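Local coordinates for protein AA9 family lytic polysaccharide monooxygenase D (PDB 5UFV) that oxidatively cleaves glycosidic bonds of crystalline and amorphous polysaccharides such as cellulose, giving C1-oxidised products with a single active-site copper ion and O2 or H2O2, at residues S6-A10 / G11-P15; A68-A71 / Q72-H75. All coordinates share one frame; numbering follows the deposited sequence.

Contact 1 (S6-A10 / G11-P15)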
loop_
_atom_site.group_PDB
_atom_site.type_symbol
_atom_site.label_atom_id
_atom_site.label_comp_id
_atom_site.label_asym_id
_atom_site.label_seq_id
_atom_site.Cartn_x
_atom_site.Cartn_y
_atom_site.Cartn_z
ATOM N N SER A 6 8.432 -9.465 -2.763
ATOM C CA SER A 6 9.314 -9.860 -1.670
ATOM C C SER A 6 9.513 -8.675 -0.718
ATOM O O SER A 6 9.181 -7.546 -1.056
ATOM C CB SER A 6 10.668 -10.316 -2.210
ATOM O OG SER A 6 11.350 -9.234 -2.806
ATOM N N TYR A 7 10.062 -8.921 0.467
ATOM C CA TYR A 7 10.217 -7.860 1.462
ATOM C C TYR A 7 11.591 -7.916 2.147
ATOM O O TYR A 7 12.226 -8.975 2.240
ATOM C CB TYR A 7 9.142 -7.962 2.567
ATOM C CG TYR A 7 7.688 -7.923 2.136
ATOM C CD1 TYR A 7 7.020 -9.078 1.783
ATOM C CD2 TYR A 7 6.977 -6.733 2.127
ATOM C CE1 TYR A 7 5.682 -9.046 1.404
ATOM C CE2 TYR A 7 5.654 -6.691 1.737
ATOM C CZ TYR A 7 5.008 -7.855 1.385
ATOM O OH TYR A 7 3.684 -7.817 1.006
ATOM N N ASN A 8 12.028 -6.759 2.642
ATOM C CA ASN A 8 13.098 -6.687 3.629
ATOM C C ASN A 8 12.596 -5.966 4.875
ATOM O O ASN A 8 12.258 -4.796 4.836
ATOM C CB ASN A 8 14.357 -5.999 3.077
ATOM C CG ASN A 8 15.535 -6.132 4.019
ATOM O OD1 ASN A 8 15.540 -5.567 5.112
ATOM N ND2 ASN A 8 16.509 -6.923 3.630
ATOM N N ILE A 9 12.551 -6.681 5.981
ATOM C CA ILE A 9 11.996 -6.154 7.210
ATOM C C ILE A 9 12.980 -6.321 8.348
ATOM O O ILE A 9 13.335 -7.438 8.740
ATOM C CB ILE A 9 10.672 -6.844 7.557
ATOM C CG1 ILE A 9 9.621 -6.467 6.502
ATOM C CG2 ILE A 9 10.201 -6.424 8.944
ATOM C CD1 ILE A 9 8.491 -7.435 6.370
ATOM N N ALA A 10 13.392 -5.173 8.881
ATOM C CA ALA A 10 14.361 -5.080 9.971
ATOM C C ALA A 10 15.629 -5.749 9.537
ATOM O O ALA A 10 16.198 -6.523 10.292
ATOM C CB ALA A 10 13.814 -5.709 11.237
ATOM N N GLY A 11 16.036 -5.484 8.293
ATOM C CA GLY A 11 17.236 -6.097 7.721
ATOM C C GLY A 11 17.176 -7.567 7.270
ATOM O O GLY A 11 18.190 -8.087 6.839
ATOM N N LYS A 12 16.031 -8.249 7.352
ATOM C CA LYS A 12 15.938 -9.650 6.905
ATOM C C LYS A 12 15.061 -9.786 5.674
ATOM O O LYS A 12 14.131 -9.005 5.449
ATOM C CB LYS A 12 15.380 -10.563 7.998
ATOM C CG LYS A 12 15.797 -10.129 9.392
ATOM C CD LYS A 12 15.635 -11.200 10.470
ATOM C CE LYS A 12 16.348 -10.745 11.740
ATOM N NZ LYS A 12 16.798 -11.900 12.567
ATOM N N ASP A 13 15.358 -10.823 4.898
ATOM C CA ASP A 13 14.734 -11.040 3.611
ATOM C C ASP A 13 13.577 -12.001 3.762
ATOM O O ASP A 13 13.710 -13.041 4.413
ATOM C CB ASP A 13 15.754 -11.584 2.604
ATOM C CG ASP A 13 16.646 -10.488 2.018
ATOM O OD1 ASP A 13 16.300 -9.290 2.113
ATOM O OD2 ASP A 13 17.705 -10.812 1.452
ATOM N N TYR A 14 12.432 -11.632 3.182
ATOM C CA TYR A 14 11.260 -12.471 3.251
ATOM C C TYR A 14 10.682 -12.607 1.853
ATOM O O TYR A 14 10.216 -11.631 1.292
ATOM C CB TYR A 14 10.208 -11.901 4.208
ATOM C CG TYR A 14 10.639 -11.846 5.670
ATOM C CD1 TYR A 14 10.468 -12.932 6.521
ATOM C CD2 TYR A 14 11.206 -10.695 6.203
ATOM C CE1 TYR A 14 10.851 -12.870 7.861
ATOM C CE2 TYR A 14 11.597 -10.630 7.524
ATOM C CZ TYR A 14 11.411 -11.714 8.349
ATOM O OH TYR A 14 11.808 -11.623 9.647
ATOM N N PRO A 15 10.695 -13.827 1.297
ATOM C CA PRO A 15 10.076 -14.012 -0.004
ATOM C C PRO A 15 8.566 -13.828 0.028
ATOM O O PRO A 15 7.898 -14.098 1.019
ATOM C CB PRO A 15 10.427 -15.444 -0.388
ATOM C CG PRO A 15 10.947 -16.100 0.843
ATOM C CD PRO A 15 11.197 -15.079 1.889
HETATM O O HOH W 1 12.154 -9.234 10.440
#
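Y7 and Y14 face each other as an antiparallel hydrogen-bonded pair: Y7 N reaches Y14 O at 2.8 Å, and Y14 N returns a bond of equal length to Y7 O. At the next hydrogen-bonded pair, I9 N donates to K12 O (2.9 Å), and K12 N returns a bond to I9 O. The tight side is the face carrying Y7, I9 and Y14. With its CG anti to the carbonyl carbon (chi1 -65°), Y14 lays its ring along the hairpin, bringing CE2 to 3.9 Å from I9 CB. I28 lies against all three of these side chains, and A58 of the neighbouring sheet touches I9 and Y14. A water bridges I9 O and Y14 OH, accepting from the tyrosine and lying 2.7 Å from I9 O, to which it donates.

The other face is looser and more exposed. There N8 and D13 meet through one bent bond, ND2 to OD1 at 2.8 Å with 134° at the hydrogen; the amide and carboxylate planes are nearly perpendicular (84°). With an alanine here in place of the N8 amide, the D13 carboxylate would probably lose this donor and turn more freely. At the end, A10 and G11, both with positive phi, form the corners of a type I' turn, the classic two-residue loop of a tight beta hairpin.

Contact 2 (A68-A71 / Q72-H75). With CU (copper (II) ion), chain G.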
loop_
_atom_site.group_PDB
_atom_site.type_symbol
_atom_site.label_atom_id
_atom_site.label_comp_id
_atom_site.label_asym_id
_atom_site.label_seq_id
_atom_site.Cartn_x
_atom_site.Cartn_y
_atom_site.Cartn_z
ATOM N N ALA A 68 9.429 -3.047 0.616
ATOM C CA ALA A 68 8.761 -3.944 -0.311
ATOM C C ALA A 68 9.368 -3.811 -1.705
ATOM O O ALA A 68 9.713 -2.706 -2.139
ATOM C CB ALA A 68 7.300 -3.591 -0.358
ATOM N N THR A 69 9.490 -4.931 -2.404
ATOM C CA THR A 69 10.042 -4.947 -3.750
ATOM C C THR A 69 9.020 -5.408 -4.785
ATOM O O THR A 69 8.287 -6.352 -4.570
ATOM C CB THR A 69 11.288 -5.852 -3.821
ATOM O OG1 THR A 69 12.264 -5.343 -2.925
ATOM C CG2 THR A 69 11.933 -5.837 -5.220
ATOM N N TRP A 70 8.989 -4.720 -5.914
ATOM C CA TRP A 70 8.106 -5.046 -7.004
ATOM C C TRP A 70 9.012 -5.592 -8.059
ATOM O O TRP A 70 9.817 -4.834 -8.636
ATOM C CB TRP A 70 7.435 -3.794 -7.559
ATOM C CG TRP A 70 6.246 -3.354 -6.793
ATOM C CD1 TRP A 70 4.948 -3.628 -7.090
ATOM C CD2 TRP A 70 6.228 -2.543 -5.612
ATOM N NE1 TRP A 70 4.115 -3.051 -6.155
ATOM C CE2 TRP A 70 4.889 -2.382 -5.235
ATOM C CE3 TRP A 70 7.215 -1.917 -4.847
ATOM C CZ2 TRP A 70 4.517 -1.624 -4.111
ATOM C CZ3 TRP A 70 6.847 -1.185 -3.738
ATOM C CH2 TRP A 70 5.512 -1.038 -3.385
ATOM N N ALA A 71 8.908 -6.892 -8.310
ATOM C CA ALA A 71 9.683 -7.486 -9.359
ATOM C C ALA A 71 9.430 -6.823 -10.704
ATOM O O ALA A 71 10.336 -6.759 -11.523
ATOM C CB ALA A 71 9.408 -8.966 -9.439
ATOM N N GLN A 72 8.202 -6.352 -10.920
ATOM C CA GLN A 72 7.775 -5.693 -12.172
ATOM C C GLN A 72 6.810 -4.581 -11.803
ATOM O O GLN A 72 6.034 -4.726 -10.867
ATOM C CB GLN A 72 7.002 -6.631 -13.123
ATOM C CG GLN A 72 7.719 -7.895 -13.625
ATOM C CD GLN A 72 9.065 -7.673 -14.355
ATOM O OE1 GLN A 72 9.934 -8.585 -14.411
ATOM N NE2 GLN A 72 9.232 -6.478 -14.949
ATOM N N TRP A 73 6.860 -3.476 -12.539
ATOM C CA TRP A 73 5.908 -2.401 -12.377
ATOM C C TRP A 73 5.960 -1.469 -13.570
ATOM O O TRP A 73 7.014 -0.971 -13.921
ATOM C CB TRP A 73 6.192 -1.582 -11.127
ATOM C CG TRP A 73 5.183 -0.514 -11.015
ATOM C CD1 TRP A 73 5.374 0.825 -11.145
ATOM C CD2 TRP A 73 3.792 -0.708 -10.846
ATOM N NE1 TRP A 73 4.174 1.488 -11.026
ATOM C CE2 TRP A 73 3.189 0.566 -10.835
ATOM C CE3 TRP A 73 2.995 -1.841 -10.670
ATOM C CZ2 TRP A 73 1.839 0.742 -10.658
ATOM C CZ3 TRP A 73 1.652 -1.671 -10.487
ATOM C CH2 TRP A 73 1.078 -0.385 -10.481
ATOM N N THR A 74 4.815 -1.172 -14.150
ATOM C CA THR A 74 4.809 -0.515 -15.431
ATOM C C THR A 74 4.299 0.930 -15.454
ATOM O O THR A 74 4.546 1.612 -16.428
ATOM C CB THR A 74 4.062 -1.367 -16.481
ATOM O OG1 THR A 74 2.670 -1.449 -16.172
ATOM C CG2 THR A 74 4.641 -2.763 -16.526
ATOM N N HIS A 75 3.635 1.420 -14.412
ATOM C CA HIS A 75 2.939 2.731 -14.521
ATOM C C HIS A 75 3.629 3.878 -13.784
ATOM O O HIS A 75 4.068 3.731 -12.658
ATOM C CB HIS A 75 1.486 2.611 -14.047
ATOM C CG HIS A 75 0.729 1.526 -14.731
ATOM N ND1 HIS A 75 0.528 1.523 -16.090
ATOM C CD2 HIS A 75 0.159 0.389 -14.258
ATOM C CE1 HIS A 75 -0.126 0.426 -16.433
ATOM N NE2 HIS A 75 -0.374 -0.271 -15.339
HETATM CU CU CU G . -0.866 -2.203 -15.395
#
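W70 and W73 lie close together yet form neither a stack nor an edge-to-face pair: the five-membered ring of W70 and the six-membered ring of W73 have centroids 5.8 Å apart, with planes at 59°. Their contact leads from the end of an inner strand of the AA9 beta-sandwich into the histidine brace, the copper site of lytic polysaccharide monooxygenases. No hydrogen bond joins 68-71 to 72-75, so the two parts meet through carbon packing, with W70 CB 4.4 Å from W73 CB. Q72 O sits at the edge of the W70 ring, near its plane, and 3.7 Å from W70 CB. L157 of strand 149-159 touches both tryptophans, and W73 also meets Y169, a residue of the copper site, edge-to-face.

On the exposed side, Q72 bends at its second torsion (chi2 -56°) and folds back over the preceding peptide, which puts its CD 3.2 Å from A71 O.

Toward the copper, W73 bonds the chain just after it. W73 NE1 donates to H75 O at 2.8 Å, a bent bond (130° at the hydrogen) that uses a carbonyl lone pair, and H75 N lies 3.4 Å above the plane of the same indole, toward its rim. The indole thus bonds the carbonyl of H75 and lies against its amide nitrogen, which is consistent with a second-shell residue positioning a first-shell ligand. The methylated histidine at position 1 and Y169 are the other residues of the metal site. T74 places its hydroxyl against the imidazole, OG1 standing 3.3 Å above the centre of the H75 ring, whose NE2 binds the copper at 2.0 Å.

From the N terminus, contact 1 comes first and closes completely at the turn between strands 4-9 and 12-15. Some fifty residues later the chain returns along strand 65-70, where contact 2 begins; the two are in series, neither nested nor crossed. Contact 2 encloses no long loop but follows the chain from the sheet into the segment that carries a copper ligand. They meet in space because strand 4-9 lies between strands 12-15 and 65-70 in one antiparallel sheet. The evidence is direct: S6 O lies 3.0 Å from T69 N, probably hydrogen-bonded, and Y7 CD2 packs 4.0 Å from A68 CB. Together they connect the hairpin at the sheet's edge with the copper-binding loop.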